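Local coordinates for multidrug resistance protein (Vibrio cholerae, PDB 1YC9) that forms a trimeric outer-membrane channel of the outer membrane factor family for drug efflux, and could contribute to resistance to puromycin, acriflavine and tetraphenylarsonium, at residues Ile239-Arg244 and Ser420-Leu425; Ala33-Leu38 and Thr145-Ala150; Trp27-Asp32 and Ser424-Leu429; Ala155-Asn160 and Gln214-Ala219; Val253-His258 and His354-Val359. The protein carries 1 engineered substitution. All blocks are in the same frame, centred on the assembly; numbering follows the deposited sequence.

Contact 1: residues Ile239-Arg244 and Ser420-Leu425; sequences ITLTSR and SRAFSL
The ring of Phe423 carries Ile239 on one face: Ile239 CG2 stands 3.9 Å from the ring centroid and only 4° off its normal, the geometry of a CH-pi contact. The other branch of Ile239 runs past the far end of the ring, with Ile239 CD1 3.5 Å from Phe423 CZ, and the two side chains cross at about a right angle. Leu241 arrives obliquely; its CD1 is 3.7 Å from Phe423 CD1. Its second methyl continues onto the helix surface, where Leu241 CD2 lies 3.6 Å from Ala422 CB and 3.5 Å from the backbone N of Phe423. With Phe423 CG anti to its own backbone N (chi1 -178°), the ring leaves helix 398-433 on the side where the loop passes. That loop joins helix 189-223 to helix 260-281, and the region is consistent with the equatorial domain that girdles the helical barrel in TolC-like channels. In residues 239-244 the side chains of Ile239 and Leu241 are directed at the helix, whereas the intervening Thr240 uses its backbone to hydrogen-bond Tyr30. Tyr30 also meets Phe423 ring to ring, edge-to-face. Arg421 forms a salt bridge with Glu211 of the second subunit.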
# COMPACT_ATOMS: atom_id res chain seq x y z
N ILE A 239 -33.00 -6.91 -3.62
CA ILE A 239 -32.78 -5.61 -3.02
C ILE A 239 -33.96 -4.69 -3.31
O ILE A 239 -34.40 -4.56 -4.45
CB ILE A 239 -31.46 -4.99 -3.63
CG1 ILE A 239 -30.23 -5.76 -3.13
CG2 ILE A 239 -31.34 -3.46 -3.40
CD1 ILE A 239 -29.90 -5.51 -1.70
N THR A 240 -34.45 -4.02 -2.27
CA THR A 240 -35.44 -2.97 -2.42
C THR A 240 -34.76 -1.64 -2.23
O THR A 240 -34.20 -1.37 -1.19
CB THR A 240 -36.60 -3.15 -1.39
OG1 THR A 240 -37.31 -4.35 -1.69
CG2 THR A 240 -37.62 -2.05 -1.52
N LEU A 241 -34.80 -0.84 -3.27
CA LEU A 241 -34.22 0.48 -3.28
C LEU A 241 -35.31 1.50 -3.10
O LEU A 241 -36.22 1.56 -3.92
CB LEU A 241 -33.53 0.70 -4.62
CG LEU A 241 -32.15 1.34 -4.68
CD1 LEU A 241 -31.24 0.72 -3.62
CD2 LEU A 241 -31.60 1.16 -6.07
N THR A 242 -35.21 2.30 -2.05
CA THR A 242 -36.11 3.43 -1.77
C THR A 242 -35.31 4.73 -1.90
O THR A 242 -34.21 4.81 -1.36
CB THR A 242 -36.60 3.34 -0.31
OG1 THR A 242 -37.35 2.14 -0.12
CG2 THR A 242 -37.57 4.46 0.03
N SER A 243 -35.86 5.74 -2.59
CA SER A 243 -35.28 7.10 -2.56
C SER A 243 -35.36 7.69 -1.14
O SER A 243 -36.31 7.43 -0.39
CB SER A 243 -35.96 8.03 -3.57
OG SER A 243 -37.26 8.36 -3.10
N ARG A 244 -34.36 8.49 -0.79
CA ARG A 244 -34.06 8.78 0.62
C ARG A 244 -35.01 9.74 1.35
O ARG A 244 -35.46 9.43 2.46
CB ARG A 244 -32.63 9.31 0.74
CG ARG A 244 -31.57 8.26 0.47
CD ARG A 244 -30.71 7.94 1.67
NE ARG A 244 -30.23 6.57 1.62
CZ ARG A 244 -29.87 5.85 2.67
NH1 ARG A 244 -29.47 4.60 2.50
NH2 ARG A 244 -29.92 6.35 3.91
N SER A 420 -28.43 -1.02 -11.49
CA SER A 420 -27.51 -1.44 -10.44
C SER A 420 -26.71 -0.28 -9.86
O SER A 420 -26.44 -0.25 -8.64
CB SER A 420 -26.52 -2.50 -10.95
OG SER A 420 -25.57 -2.79 -9.93
N ARG A 421 -26.37 0.68 -10.70
CA ARG A 421 -25.66 1.84 -10.28
C ARG A 421 -26.42 2.63 -9.22
O ARG A 421 -25.79 3.28 -8.39
CB ARG A 421 -25.30 2.72 -11.47
CG ARG A 421 -24.46 3.93 -11.17
CD ARG A 421 -23.95 4.56 -12.42
NE ARG A 421 -23.22 5.79 -12.21
CZ ARG A 421 -21.94 5.81 -11.82
NH1 ARG A 421 -21.28 4.69 -11.58
NH2 ARG A 421 -21.33 6.97 -11.67
N ALA A 422 -27.74 2.60 -9.28
CA ALA A 422 -28.57 3.31 -8.28
C ALA A 422 -28.31 2.75 -6.89
O ALA A 422 -28.15 3.49 -5.93
CB ALA A 422 -30.03 3.22 -8.64
N PHE A 423 -28.21 1.42 -6.79
CA PHE A 423 -27.88 0.77 -5.55
C PHE A 423 -26.45 1.13 -5.12
O PHE A 423 -26.25 1.54 -3.98
CB PHE A 423 -28.07 -0.73 -5.69
CG PHE A 423 -27.80 -1.55 -4.43
CD1 PHE A 423 -28.02 -1.06 -3.14
CD2 PHE A 423 -27.32 -2.84 -4.56
CE1 PHE A 423 -27.82 -1.87 -2.03
CE2 PHE A 423 -27.08 -3.65 -3.45
CZ PHE A 423 -27.31 -3.15 -2.16
N SER A 424 -25.50 1.06 -6.05
CA SER A 424 -24.13 1.40 -5.77
C SER A 424 -23.96 2.80 -5.26
O SER A 424 -23.17 3.01 -4.33
CB SER A 424 -23.26 1.17 -7.02
OG SER A 424 -23.16 -0.25 -7.22
N LEU A 425 -24.68 3.73 -5.86
CA LEU A 425 -24.64 5.13 -5.43
C LEU A 425 -25.25 5.35 -4.06
O LEU A 425 -24.81 6.25 -3.32
CB LEU A 425 -25.28 6.06 -6.46
CG LEU A 425 -24.39 6.25 -7.68
CD1 LEU A 425 -25.14 7.04 -8.73
CD2 LEU A 425 -23.02 6.90 -7.30

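Contact 2: residues Ala33-Leu38 and Thr145-Ala150; sequences AQLNHL and TSIANA
Ile147 points its CG2 methyl across at Leu38, reaching Leu38 CB at 4.1 Å. This methyl is the branch anti to the backbone N, since chi1 of -65° sets CG1 beside the N instead; the CG1 arm then ends with Ile147 CD1 4.2 Å from the carbonyl O of Leu38. Leu35 reaches over by its tip: its CB does not face the other helix, but a chi1 of 179° swings the branched end toward it, bringing Leu35 CD1 to 4.2 Å from Ala148 CA. Leu35 CD1 is also 4.3 Å from Ile147 CG2, so one isoleucine methyl touches both leucines. All four residues are buried and no hydrogen bond crosses. Ile147 also touches Ile39 and Ala42 further along helix 33-44, while Ala148 meets Leu427 of helix 398-433. The short segment axes run 10.3 Å apart at closest approach, at 146° between their N-to-C directions. This is inclined, roughly antiparallel apolar packing of a short helix against a long barrel helix, consistent with the belt of extra helices round the equator of TolC-like outer membrane factors.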
# COMPACT_ATOMS: atom_id res chain seq x y z
N ALA A 33 -32.93 -10.07 3.50
CA ALA A 33 -32.42 -10.76 4.66
C ALA A 33 -31.15 -11.61 4.51
O ALA A 33 -30.36 -11.68 5.43
CB ALA A 33 -33.52 -11.76 5.17
N GLN A 34 -30.92 -12.20 3.36
CA GLN A 34 -29.60 -12.40 2.80
C GLN A 34 -28.48 -11.41 3.05
O GLN A 34 -27.46 -11.81 3.64
CB GLN A 34 -29.62 -12.90 1.36
CG GLN A 34 -28.35 -13.76 1.09
CD GLN A 34 -28.30 -14.32 -0.28
OE1 GLN A 34 -28.49 -13.61 -1.29
NE2 GLN A 34 -27.96 -15.59 -0.35
N LEU A 35 -28.66 -10.19 2.61
CA LEU A 35 -27.64 -9.18 2.83
C LEU A 35 -27.45 -8.98 4.32
O LEU A 35 -26.34 -8.97 4.84
CB LEU A 35 -28.04 -7.88 2.17
CG LEU A 35 -27.06 -6.71 2.36
CD1 LEU A 35 -25.66 -7.15 1.93
CD2 LEU A 35 -27.52 -5.51 1.58
N ASN A 36 -28.57 -8.81 5.02
CA ASN A 36 -28.55 -8.67 6.47
C ASN A 36 -27.75 -9.75 7.15
O ASN A 36 -26.97 -9.46 8.03
CB ASN A 36 -29.98 -8.72 7.04
CG ASN A 36 -30.78 -7.54 6.64
OD1 ASN A 36 -30.28 -6.60 6.03
ND2 ASN A 36 -32.07 -7.56 7.00
N HIS A 37 -27.98 -11.00 6.76
CA HIS A 37 -27.31 -12.12 7.38
C HIS A 37 -25.78 -12.14 7.11
O HIS A 37 -24.99 -12.42 8.02
CB HIS A 37 -27.91 -13.43 6.91
CG HIS A 37 -27.80 -14.52 7.93
ND1 HIS A 37 -26.69 -15.33 8.04
CD2 HIS A 37 -28.66 -14.93 8.91
CE1 HIS A 37 -26.85 -16.18 9.04
NE2 HIS A 37 -28.04 -15.96 9.58
N LEU A 38 -25.40 -11.85 5.87
CA LEU A 38 -23.99 -11.75 5.49
C LEU A 38 -23.28 -10.69 6.32
O LEU A 38 -22.23 -10.96 6.88
CB LEU A 38 -23.87 -11.41 3.99
CG LEU A 38 -24.24 -12.55 3.05
CD1 LEU A 38 -24.41 -12.07 1.62
CD2 LEU A 38 -23.19 -13.63 3.12
N THR A 145 -19.65 -2.10 4.23
CA THR A 145 -19.74 -1.55 2.90
C THR A 145 -19.01 -2.47 1.90
O THR A 145 -19.44 -2.53 0.76
CB THR A 145 -19.23 -0.13 2.76
OG1 THR A 145 -17.84 -0.03 3.10
CG2 THR A 145 -19.96 0.79 3.67
N SER A 146 -17.92 -3.13 2.31
CA SER A 146 -17.22 -4.02 1.37
C SER A 146 -18.13 -5.18 0.97
O SER A 146 -18.26 -5.48 -0.19
CB SER A 146 -15.87 -4.49 1.93
OG SER A 146 -16.10 -5.38 2.98
N ILE A 147 -18.86 -5.74 1.94
CA ILE A 147 -19.87 -6.73 1.71
C ILE A 147 -21.04 -6.23 0.86
O ILE A 147 -21.40 -6.84 -0.14
CB ILE A 147 -20.38 -7.36 3.06
CG1 ILE A 147 -19.27 -8.12 3.75
CG2 ILE A 147 -21.58 -8.25 2.80
CD1 ILE A 147 -19.50 -8.29 5.22
N ALA A 148 -21.62 -5.07 1.20
CA ALA A 148 -22.71 -4.51 0.42
C ALA A 148 -22.32 -4.23 -1.03
O ALA A 148 -23.10 -4.48 -1.94
CB ALA A 148 -23.22 -3.24 1.07
N ASN A 149 -21.12 -3.69 -1.26
CA ASN A 149 -20.62 -3.42 -2.61
C ASN A 149 -20.38 -4.71 -3.42
O ASN A 149 -20.77 -4.75 -4.59
CB ASN A 149 -19.41 -2.51 -2.63
CG ASN A 149 -19.78 -1.05 -2.39
OD1 ASN A 149 -20.56 -0.47 -3.10
ND2 ASN A 149 -19.23 -0.49 -1.36
N ALA A 150 -19.90 -5.75 -2.75
CA ALA A 150 -19.73 -7.05 -3.38
C ALA A 150 -21.11 -7.64 -3.74
O ALA A 150 -21.30 -8.19 -4.82
CB ALA A 150 -18.89 -7.95 -2.54

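Contact 3: residues Trp27-Asp32 and Ser424-Leu429; sequences WQRYQD and SLDLAL
Tyr30 and Asp426 meet through the tyrosine's phenol end. From CB, CG is set anti to the carbonyl carbon (chi1 -52°), which directs the ring toward helix 398-433. Arg29 CG lies 4.1 Å above the Tyr30 ring plane, over its centre. Farther out, Tyr30 CE2 meets Leu427 CD2 at 3.8 Å, while Tyr30 CE1 is 3.4 Å from Asp426 OD2, which lies at the ring's edge, near its plane. At the tip, Tyr30 OH donates a short hydrogen bond of 2.5 Å to Asp426 OD2, striking it on the anti side and 22° out of the carboxylate plane. Ring and carboxylate planes stand 89° apart. The bond ties the 3-10 turn before helix 33-44 to a helix near the C-terminus, in what corresponds to the equatorial region of TolC-like channels. Asp426 OD2 also forms a salt bridge with Arg244 NH1; this and the phenol would probably favour the charged carboxylate. Arg29 is nearby but water-bridged: water 1 donates a weak bond of 2.9 Å to Asp426 OD2. The water, at the guanidinium edge and in its plane, accepts from Arg29 NE at 2.9 Å. Arg29 NH1 is bound to the carbonyl O of Thr242.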
# COMPACT_ATOMS: atom_id res chain seq x y z
N TRP A 27 -27.89 -1.27 6.27
CA TRP A 27 -28.10 -2.24 5.20
C TRP A 27 -29.51 -2.84 5.25
O TRP A 27 -30.02 -3.35 4.24
CB TRP A 27 -27.08 -3.36 5.28
CG TRP A 27 -26.98 -3.98 6.65
CD1 TRP A 27 -27.72 -5.02 7.14
CD2 TRP A 27 -26.07 -3.61 7.69
NE1 TRP A 27 -27.33 -5.31 8.42
CE2 TRP A 27 -26.33 -4.45 8.79
CE3 TRP A 27 -25.08 -2.62 7.81
CZ2 TRP A 27 -25.63 -4.34 9.98
CZ3 TRP A 27 -24.38 -2.52 9.00
CH2 TRP A 27 -24.67 -3.38 10.07
N GLN A 28 -30.12 -2.78 6.44
CA GLN A 28 -31.48 -3.29 6.61
C GLN A 28 -32.49 -2.55 5.75
O GLN A 28 -33.53 -3.11 5.44
CB GLN A 28 -31.90 -3.29 8.10
CG GLN A 28 -31.16 -4.31 8.94
CD GLN A 28 -31.45 -4.18 10.43
OE1 GLN A 28 -32.06 -3.20 10.87
NE2 GLN A 28 -30.99 -5.12 11.18
N ARG A 29 -32.19 -1.31 5.37
CA ARG A 29 -33.13 -0.58 4.56
C ARG A 29 -33.37 -1.20 3.19
O ARG A 29 -34.39 -0.92 2.58
CB ARG A 29 -32.79 0.92 4.52
CG ARG A 29 -32.04 1.46 3.33
CD ARG A 29 -31.94 3.00 3.35
NE ARG A 29 -32.75 3.69 2.34
CZ ARG A 29 -33.71 4.60 2.59
NH1 ARG A 29 -34.36 5.17 1.57
NH2 ARG A 29 -34.04 4.96 3.83
N TYR A 30 -32.49 -2.11 2.73
CA TYR A 30 -32.67 -2.76 1.44
C TYR A 30 -33.60 -3.99 1.47
O TYR A 30 -33.89 -4.58 0.44
CB TYR A 30 -31.30 -3.09 0.77
CG TYR A 30 -30.42 -1.89 0.72
CD1 TYR A 30 -30.76 -0.80 -0.07
CD2 TYR A 30 -29.28 -1.80 1.52
CE1 TYR A 30 -30.00 0.33 -0.08
CE2 TYR A 30 -28.47 -0.62 1.48
CZ TYR A 30 -28.82 0.40 0.67
OH TYR A 30 -28.07 1.56 0.65
N GLN A 31 -33.99 -4.42 2.67
CA GLN A 31 -35.08 -5.38 2.84
C GLN A 31 -34.70 -6.73 2.27
O GLN A 31 -35.54 -7.46 1.74
CB GLN A 31 -36.38 -4.82 2.21
CG GLN A 31 -36.94 -3.61 2.98
CD GLN A 31 -38.24 -3.05 2.36
OE1 GLN A 31 -39.27 -3.70 2.41
NE2 GLN A 31 -38.18 -1.86 1.78
N ASP A 32 -33.41 -7.03 2.34
CA ASP A 32 -32.87 -8.29 1.86
C ASP A 32 -32.22 -9.06 2.99
O ASP A 32 -31.09 -8.78 3.44
CB ASP A 32 -31.90 -8.03 0.71
CG ASP A 32 -31.40 -9.29 0.11
OD1 ASP A 32 -31.02 -9.24 -1.09
OD2 ASP A 32 -31.34 -10.40 0.71
N SER A 424 -25.50 1.06 -6.05
CA SER A 424 -24.13 1.40 -5.77
C SER A 424 -23.96 2.80 -5.26
O SER A 424 -23.17 3.01 -4.33
CB SER A 424 -23.26 1.17 -7.02
OG SER A 424 -23.16 -0.25 -7.22
N LEU A 425 -24.68 3.73 -5.86
CA LEU A 425 -24.64 5.13 -5.43
C LEU A 425 -25.25 5.35 -4.06
O LEU A 425 -24.81 6.25 -3.32
CB LEU A 425 -25.28 6.06 -6.46
CG LEU A 425 -24.39 6.25 -7.68
CD1 LEU A 425 -25.14 7.04 -8.73
CD2 LEU A 425 -23.02 6.90 -7.30
N ASP A 426 -26.27 4.57 -3.73
CA ASP A 426 -26.85 4.68 -2.40
C ASP A 426 -25.80 4.22 -1.41
O ASP A 426 -25.60 4.82 -0.36
CB ASP A 426 -28.14 3.87 -2.27
CG ASP A 426 -28.99 4.34 -1.11
OD1 ASP A 426 -29.33 5.55 -1.10
OD2 ASP A 426 -29.30 3.61 -0.16
N LEU A 427 -25.12 3.11 -1.72
CA LEU A 427 -24.05 2.65 -0.86
C LEU A 427 -22.89 3.64 -0.80
O LEU A 427 -22.30 3.80 0.25
CB LEU A 427 -23.56 1.26 -1.29
CG LEU A 427 -24.57 0.12 -1.29
CD1 LEU A 427 -23.92 -1.14 -1.99
CD2 LEU A 427 -24.96 -0.24 0.13
N ALA A 428 -22.56 4.29 -1.90
CA ALA A 428 -21.50 5.29 -1.94
C ALA A 428 -21.84 6.49 -1.04
O ALA A 428 -20.98 7.10 -0.41
CB ALA A 428 -21.32 5.78 -3.32
N LEU A 429 -23.12 6.80 -0.95
CA LEU A 429 -23.55 7.89 -0.09
C LEU A 429 -23.35 7.49 1.36
O LEU A 429 -22.91 8.30 2.18
CB LEU A 429 -25.04 8.22 -0.34
CG LEU A 429 -25.68 9.29 0.59
CD1 LEU A 429 -25.02 10.61 0.35
CD2 LEU A 429 -27.19 9.37 0.28
O HOH W 1 -32.14 3.53 -0.47

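Contact 4: residues Ala155-Asn160 and Gln214-Ala219; sequences ARLYAN and QLQKNA
Lys217 NZ donates a hydrogen bond of 2.9 Å to Tyr158 OH, arriving at the ring's edge near its plane. The lysine chain is extended beyond CG and crosses the tyrosine at about a right angle; Lys217 CE is 3.2 Å from Tyr158 OH. Beside this polar pair, Leu157 CD1 packs on Gln216 CB at 4.0 Å, again with the side chains crossed. The two segments run roughly antiparallel, at a slant, on helices 117-183 and 189-223, which follow each other in the chain as a helical hairpin of the channel's barrel. One step out, Lys217 NZ has a weak second bond to Ile234 O, and Glu236 and Pro237 of that same loop touch Tyr158. On another side of the same helix, Asn160 ND2 is bonded to Arg156 O at 2.9 Å, nearly straight (178°) but 42° out of the carbonyl plane; the backbone N of Asn160 reaches that oxygen from the opposite face. Asn160 OD1 accepts from Arg413 NE of helix 398-433. On the hairpin's other side, Asn218 ND2 hydrogen-bonds Asp358 and Thr361 of the third subunit.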
# COMPACT_ATOMS: atom_id res chain seq x y z
N ALA A 155 -25.73 -8.74 -7.53
CA ALA A 155 -27.07 -8.42 -8.06
C ALA A 155 -27.00 -8.02 -9.53
O ALA A 155 -27.90 -8.40 -10.34
CB ALA A 155 -27.72 -7.32 -7.25
N ARG A 156 -25.99 -7.20 -9.85
CA ARG A 156 -25.76 -6.73 -11.19
C ARG A 156 -25.49 -7.92 -12.10
O ARG A 156 -25.99 -7.95 -13.24
CB ARG A 156 -24.58 -5.78 -11.26
CG ARG A 156 -24.45 -5.02 -12.56
CD ARG A 156 -23.15 -4.26 -12.76
NE ARG A 156 -22.04 -5.18 -12.86
CZ ARG A 156 -21.68 -5.84 -13.95
NH1 ARG A 156 -20.67 -6.68 -13.90
NH2 ARG A 156 -22.33 -5.68 -15.09
N LEU A 157 -24.70 -8.86 -11.60
CA LEU A 157 -24.36 -10.05 -12.37
C LEU A 157 -25.60 -10.91 -12.65
O LEU A 157 -25.80 -11.39 -13.79
CB LEU A 157 -23.27 -10.85 -11.68
CG LEU A 157 -21.92 -10.17 -11.80
CD1 LEU A 157 -20.95 -10.83 -10.79
CD2 LEU A 157 -21.38 -10.18 -13.22
N TYR A 158 -26.43 -11.10 -11.63
CA TYR A 158 -27.67 -11.88 -11.78
C TYR A 158 -28.61 -11.19 -12.76
O TYR A 158 -29.23 -11.86 -13.57
CB TYR A 158 -28.39 -12.11 -10.45
CG TYR A 158 -28.07 -13.38 -9.76
CD1 TYR A 158 -27.11 -13.42 -8.73
CD2 TYR A 158 -28.70 -14.56 -10.09
CE1 TYR A 158 -26.82 -14.58 -8.06
CE2 TYR A 158 -28.40 -15.78 -9.41
CZ TYR A 158 -27.46 -15.76 -8.39
OH TYR A 158 -27.12 -16.87 -7.69
N ALA A 159 -28.67 -9.85 -12.74
CA ALA A 159 -29.47 -9.13 -13.72
C ALA A 159 -28.97 -9.33 -15.15
O ALA A 159 -29.77 -9.53 -16.07
CB ALA A 159 -29.53 -7.59 -13.38
N ASN A 160 -27.64 -9.25 -15.34
CA ASN A 160 -27.06 -9.50 -16.64
C ASN A 160 -27.29 -10.97 -17.05
O ASN A 160 -27.57 -11.22 -18.22
CB ASN A 160 -25.57 -9.14 -16.64
CG ASN A 160 -25.34 -7.68 -16.91
OD1 ASN A 160 -25.14 -7.28 -18.02
ND2 ASN A 160 -25.40 -6.86 -15.86
N GLN A 214 -20.34 -17.01 -9.73
CA GLN A 214 -19.74 -17.91 -8.77
C GLN A 214 -18.50 -17.33 -8.11
O GLN A 214 -18.33 -17.48 -6.91
CB GLN A 214 -19.43 -19.28 -9.37
CG GLN A 214 -18.83 -20.25 -8.37
CD GLN A 214 -19.78 -20.62 -7.22
OE1 GLN A 214 -19.41 -20.51 -6.02
NE2 GLN A 214 -21.01 -21.01 -7.56
N LEU A 215 -17.66 -16.63 -8.88
CA LEU A 215 -16.54 -15.93 -8.33
C LEU A 215 -16.96 -14.88 -7.32
O LEU A 215 -16.33 -14.72 -6.28
CB LEU A 215 -15.73 -15.23 -9.44
CG LEU A 215 -15.01 -16.18 -10.40
CD1 LEU A 215 -14.35 -15.37 -11.49
CD2 LEU A 215 -14.00 -17.12 -9.66
N GLN A 216 -18.04 -14.19 -7.62
CA GLN A 216 -18.54 -13.18 -6.71
C GLN A 216 -19.10 -13.78 -5.41
O GLN A 216 -18.90 -13.25 -4.33
CB GLN A 216 -19.60 -12.35 -7.38
CG GLN A 216 -19.85 -11.06 -6.61
CD GLN A 216 -18.69 -10.05 -6.70
OE1 GLN A 216 -18.69 -9.10 -5.97
NE2 GLN A 216 -17.71 -10.26 -7.58
N LYS A 217 -19.72 -14.94 -5.51
CA LYS A 217 -20.12 -15.68 -4.30
C LYS A 217 -18.92 -16.13 -3.45
O LYS A 217 -18.97 -16.07 -2.22
CB LYS A 217 -20.94 -16.91 -4.63
CG LYS A 217 -22.31 -16.59 -5.19
CD LYS A 217 -22.97 -17.87 -5.72
CE LYS A 217 -24.40 -17.53 -6.16
NZ LYS A 217 -25.17 -18.71 -6.56
N ASN A 218 -17.87 -16.60 -4.11
CA ASN A 218 -16.65 -16.93 -3.45
C ASN A 218 -16.14 -15.69 -2.68
O ASN A 218 -15.71 -15.82 -1.53
CB ASN A 218 -15.58 -17.43 -4.40
CG ASN A 218 -15.93 -18.77 -5.08
OD1 ASN A 218 -16.91 -19.43 -4.72
ND2 ASN A 218 -15.16 -19.13 -6.06
N ALA A 219 -16.19 -14.52 -3.30
CA ALA A 219 -15.62 -13.32 -2.70
C ALA A 219 -16.44 -12.91 -1.46
O ALA A 219 -15.87 -12.50 -0.43
CB ALA A 219 -15.54 -12.18 -3.70

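Contact 5: residues Val253-His258 and His354-Val359; sequences VGLLGH and HEIADV. Unlike the reference sequence in segment 354-359: His354 (reference Tyr), Ile356 (reference Val).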
# COMPACT_ATOMS: atom_id res chain seq x y z
N VAL A 253 -20.35 20.52 3.84
CA VAL A 253 -19.40 20.64 4.96
C VAL A 253 -20.00 20.25 6.34
O VAL A 253 -19.33 19.56 7.13
CB VAL A 253 -18.77 22.06 5.04
CG1 VAL A 253 -17.44 22.02 5.84
CG2 VAL A 253 -18.56 22.67 3.61
N GLY A 254 -21.23 20.67 6.61
CA GLY A 254 -21.94 20.28 7.83
C GLY A 254 -22.23 18.79 7.84
O GLY A 254 -22.46 18.18 8.90
N LEU A 255 -22.11 18.17 6.68
CA LEU A 255 -22.44 16.77 6.55
C LEU A 255 -21.31 15.78 6.85
O LEU A 255 -21.37 14.63 6.47
CB LEU A 255 -23.15 16.46 5.24
CG LEU A 255 -22.51 16.74 3.89
CD1 LEU A 255 -23.58 16.74 2.82
CD2 LEU A 255 -21.72 18.03 3.86
N LEU A 256 -20.29 16.24 7.57
CA LEU A 256 -19.07 15.44 7.79
C LEU A 256 -18.86 14.86 9.18
O LEU A 256 -17.81 14.25 9.44
CB LEU A 256 -17.83 16.27 7.45
CG LEU A 256 -17.82 16.90 6.06
CD1 LEU A 256 -16.75 17.99 5.99
CD2 LEU A 256 -17.63 15.84 4.99
N GLY A 257 -19.84 15.00 10.08
CA GLY A 257 -19.65 14.63 11.47
C GLY A 257 -19.75 13.17 11.81
O GLY A 257 -19.40 12.74 12.90
N HIS A 258 -20.25 12.37 10.89
CA HIS A 258 -20.20 10.93 11.13
C HIS A 258 -18.94 10.32 10.44
O HIS A 258 -18.81 9.10 10.38
CB HIS A 258 -21.50 10.24 10.68
N HIS A 354 -14.64 15.54 -1.45
CA HIS A 354 -14.53 15.07 -2.83
C HIS A 354 -15.50 13.88 -2.97
O HIS A 354 -16.22 13.77 -3.96
CB HIS A 354 -13.09 14.66 -3.07
CG HIS A 354 -12.79 13.98 -4.37
ND1 HIS A 354 -11.67 13.20 -4.54
CD2 HIS A 354 -13.42 14.00 -5.58
CE1 HIS A 354 -11.61 12.77 -5.79
NE2 HIS A 354 -12.67 13.23 -6.43
N GLU A 355 -15.45 12.99 -1.99
CA GLU A 355 -16.25 11.77 -2.04
C GLU A 355 -17.74 12.09 -2.04
O GLU A 355 -18.51 11.56 -2.88
CB GLU A 355 -15.91 10.86 -0.89
CG GLU A 355 -14.63 10.07 -1.13
CD GLU A 355 -14.08 9.41 0.12
OE1 GLU A 355 -14.83 9.24 1.10
OE2 GLU A 355 -12.88 9.02 0.07
N ILE A 356 -18.11 13.02 -1.16
CA ILE A 356 -19.51 13.49 -1.12
C ILE A 356 -19.90 14.24 -2.38
O ILE A 356 -20.99 13.99 -2.91
CB ILE A 356 -19.77 14.39 0.11
CG1 ILE A 356 -19.59 13.55 1.35
CG2 ILE A 356 -21.26 14.91 0.09
CD1 ILE A 356 -19.21 14.32 2.59
N ALA A 357 -19.00 15.09 -2.90
CA ALA A 357 -19.25 15.79 -4.13
C ALA A 357 -19.50 14.83 -5.29
O ALA A 357 -20.36 15.11 -6.12
CB ALA A 357 -18.14 16.76 -4.49
N ASP A 358 -18.76 13.72 -5.33
CA ASP A 358 -18.88 12.74 -6.41
C ASP A 358 -20.20 11.99 -6.31
O ASP A 358 -20.87 11.79 -7.31
CB ASP A 358 -17.75 11.73 -6.40
CG ASP A 358 -16.49 12.25 -7.10
OD1 ASP A 358 -16.39 13.44 -7.42
OD2 ASP A 358 -15.51 11.50 -7.33
N VAL A 359 -20.58 11.61 -5.09
CA VAL A 359 -21.86 10.93 -4.90
C VAL A 359 -23.02 11.82 -5.38
O VAL A 359 -23.90 11.35 -6.09
CB VAL A 359 -22.12 10.51 -3.45
CG1 VAL A 359 -23.56 9.96 -3.33
CG2 VAL A 359 -21.10 9.49 -2.97
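The apolar contacts across this pair all converge on Ile356, whose two branches take one leucine each. Ile356 CG2, anti to the backbone N, meets Leu255 CD1 at 4.0 Å, the two side chains sliding past each other in opposite directions. The longer arm starts from CG1, anti to the carbonyl carbon (chi1 -64°), and ends with Ile356 CD1 3.3 Å from Leu256 CD2, tighter than usual for two methyls. The deposited Ile356 differs from the reference sequence. The pose of Leu255 is doubtful, because its CD2 is modelled too close to Val253 N; Val253, poorly ordered, is the first residue modelled after the gap at 246-252. Topologically, the pair joins the loop between helices 189-223 and 260-281 to the long barrel helix 326-391, where Leu256 also packs on Leu349, Ala352 and Leu353. Among polar interactions, no hydrogen bond spans the two segments. Instead Glu355 OE1 makes a salt bridge with Arg259 NH1, immediately beyond the loop segment, while Glu355 OE2 accepts from Gln351 NE2. Between subunits, His354 packs on Ala222 and Ala357 on Pro228, both of the second subunit.

Contacts 1 and 3 form the tightest group, with centres 6 Å apart and Ser424 and Leu425 of helix 398-433 in common. Contact 2 lies about 9 Å from contact 3 by centres, and shares helix 117-183 with contact 4, about 13 Å away. Contact 5 is centred about 17 Å from contact 3, whose Ala428 and Leu429 touch Val359, and 30 Å from contact 4. Along the chain, contact 3 encloses contacts 2, 4 and 5; contact 2 closes before contact 4 opens, and contact 5 falls within the span of contact 1. Contacts 2 and 3 fasten the N-terminal part to barrel helices, contacts 1 and 5 the 224-259 loop, and contact 4 joins helices 117-183 and 189-223, probably midway along the channel.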